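Local coordinates for protein GDP-6-deoxy-D-mannose reductase (Pseudomonas aeruginosa, PDB 6X3B) that probably reduces GDP-4-dehydro-6-deoxy-D-mannose to GDP-rhamnose with bound NADPH, a step in building the lipopolysaccharide O-antigen, at residues T22-V27 with L73-I78. Residues are numbered along the deposited sequence; the frame is centred on the assembly and turned at random.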
# COMPACT_ATOMS: atom_id res chain seq x y z
N THR A 22 22.78 -26.69 -2.51
CA THR A 22 22.04 -25.97 -3.54
C THR A 22 20.56 -25.79 -3.17
O THR A 22 19.94 -26.68 -2.60
CB THR A 22 22.17 -26.73 -4.86
OG1 THR A 22 23.56 -26.81 -5.20
CG2 THR A 22 21.43 -26.04 -5.97
N GLN A 23 20.01 -24.62 -3.53
CA GLN A 23 18.59 -24.33 -3.39
C GLN A 23 18.03 -23.87 -4.73
O GLN A 23 18.71 -23.19 -5.50
CB GLN A 23 18.34 -23.26 -2.33
CG GLN A 23 18.91 -23.67 -0.99
CD GLN A 23 18.08 -23.20 0.16
OE1 GLN A 23 18.56 -22.47 1.03
NE2 GLN A 23 16.82 -23.63 0.20
N ARG A 24 16.78 -24.24 -4.99
CA ARG A 24 16.13 -23.95 -6.26
C ARG A 24 15.53 -22.56 -6.22
O ARG A 24 14.75 -22.24 -5.32
CB ARG A 24 15.05 -24.99 -6.56
CG ARG A 24 15.64 -26.37 -6.95
CD ARG A 24 14.55 -27.43 -7.04
NE ARG A 24 15.04 -28.71 -7.58
CZ ARG A 24 15.92 -29.49 -6.96
NH1 ARG A 24 16.42 -29.13 -5.78
NH2 ARG A 24 16.31 -30.64 -7.51
N LEU A 25 15.86 -21.75 -7.22
CA LEU A 25 15.46 -20.35 -7.28
C LEU A 25 14.65 -20.12 -8.55
O LEU A 25 15.11 -20.46 -9.64
CB LEU A 25 16.68 -19.43 -7.26
CG LEU A 25 16.42 -17.95 -7.57
CD1 LEU A 25 15.49 -17.35 -6.52
CD2 LEU A 25 17.74 -17.17 -7.65
N PHE A 26 13.45 -19.59 -8.41
CA PHE A 26 12.66 -19.16 -9.55
C PHE A 26 12.61 -17.64 -9.58
O PHE A 26 12.41 -17.01 -8.54
CB PHE A 26 11.24 -19.74 -9.51
CG PHE A 26 10.42 -19.43 -10.75
CD1 PHE A 26 10.44 -20.29 -11.86
CD2 PHE A 26 9.65 -18.28 -10.81
CE1 PHE A 26 9.70 -19.99 -13.00
CE2 PHE A 26 8.89 -17.97 -11.95
CZ PHE A 26 8.93 -18.82 -13.05
N VAL A 27 12.81 -17.06 -10.76
CA VAL A 27 12.86 -15.61 -10.95
C VAL A 27 11.83 -15.22 -12.00
O VAL A 27 11.87 -15.73 -13.13
CB VAL A 27 14.26 -15.14 -11.37
CG1 VAL A 27 14.26 -13.60 -11.54
CG2 VAL A 27 15.32 -15.56 -10.34
N LEU A 73 9.90 -27.67 -7.45
CA LEU A 73 9.42 -26.59 -6.58
C LEU A 73 10.56 -25.65 -6.20
O LEU A 73 11.62 -26.11 -5.77
CB LEU A 73 8.80 -27.17 -5.32
CG LEU A 73 8.14 -26.18 -4.37
CD1 LEU A 73 6.81 -25.75 -4.93
CD2 LEU A 73 7.97 -26.79 -2.97
N PRO A 74 10.39 -24.34 -6.34
CA PRO A 74 11.44 -23.43 -5.87
C PRO A 74 11.49 -23.37 -4.35
O PRO A 74 10.47 -23.46 -3.67
CB PRO A 74 11.05 -22.07 -6.47
CG PRO A 74 9.58 -22.18 -6.74
CD PRO A 74 9.29 -23.63 -7.02
N ASP A 75 12.72 -23.26 -3.83
CA ASP A 75 12.93 -22.91 -2.43
C ASP A 75 12.81 -21.42 -2.21
O ASP A 75 12.56 -20.97 -1.08
CB ASP A 75 14.33 -23.35 -2.00
CG ASP A 75 14.48 -24.83 -2.08
OD1 ASP A 75 13.75 -25.51 -1.34
OD2 ASP A 75 15.28 -25.31 -2.91
N ALA A 76 13.04 -20.65 -3.26
CA ALA A 76 13.02 -19.19 -3.16
C ALA A 76 12.55 -18.63 -4.49
O ALA A 76 12.78 -19.22 -5.54
CB ALA A 76 14.40 -18.62 -2.81
N VAL A 77 11.92 -17.47 -4.42
CA VAL A 77 11.41 -16.76 -5.58
C VAL A 77 11.89 -15.32 -5.46
O VAL A 77 11.83 -14.73 -4.38
CB VAL A 77 9.88 -16.84 -5.63
CG1 VAL A 77 9.33 -16.00 -6.79
CG2 VAL A 77 9.45 -18.30 -5.78
N ILE A 78 12.42 -14.77 -6.56
CA ILE A 78 12.65 -13.33 -6.68
C ILE A 78 11.68 -12.82 -7.72
O ILE A 78 11.66 -13.31 -8.86
CB ILE A 78 14.10 -12.99 -7.07
CG1 ILE A 78 15.08 -13.53 -6.03
CG2 ILE A 78 14.27 -11.45 -7.18
CD1 ILE A 78 16.50 -13.22 -6.40
O HOH W 1 14.60 -24.65 1.40
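A76 and F26 tie two parallel strands together. F26 N donates to A76 O in the carbonyl plane (3.0 Å), and I78 N bonds to F26 O (3.0 Å). The strands run at 26° to each other. The later half, from L25 to V27 against A76 to I78, is buried and tightly packed. With chi1 at 169°, which sets CG opposite the backbone N, CD1 of L25 leans on the A76 backbone at O and lies 3.9 Å from CG1 of I78. L38 and L42 of helix 33-44 cover this face. On the other face CB of F26 packs on CB of P74 (3.8 Å), while the F26 ring turns from the strand pair and meets W70 edge-to-face.

The start of the pair is polar and partly open to solvent, yet well bonded. R24 O takes two donors, D75 N (2.7 Å) and A76 N (3.1 Å). D75 returns a nearly straight bond: its OD2 accepts R24 N through the anti lone pair (2.8 Å). Its other oxygen, OD1, holds a water that also makes a weak bond to Q23 NE2. The R24 guanidinium instead forms a salt bridge with E72.

Strand 23-28 lies between strands 49-51 and 76-79. This parallel order is that of the Rossmann fold, which here binds NADPH.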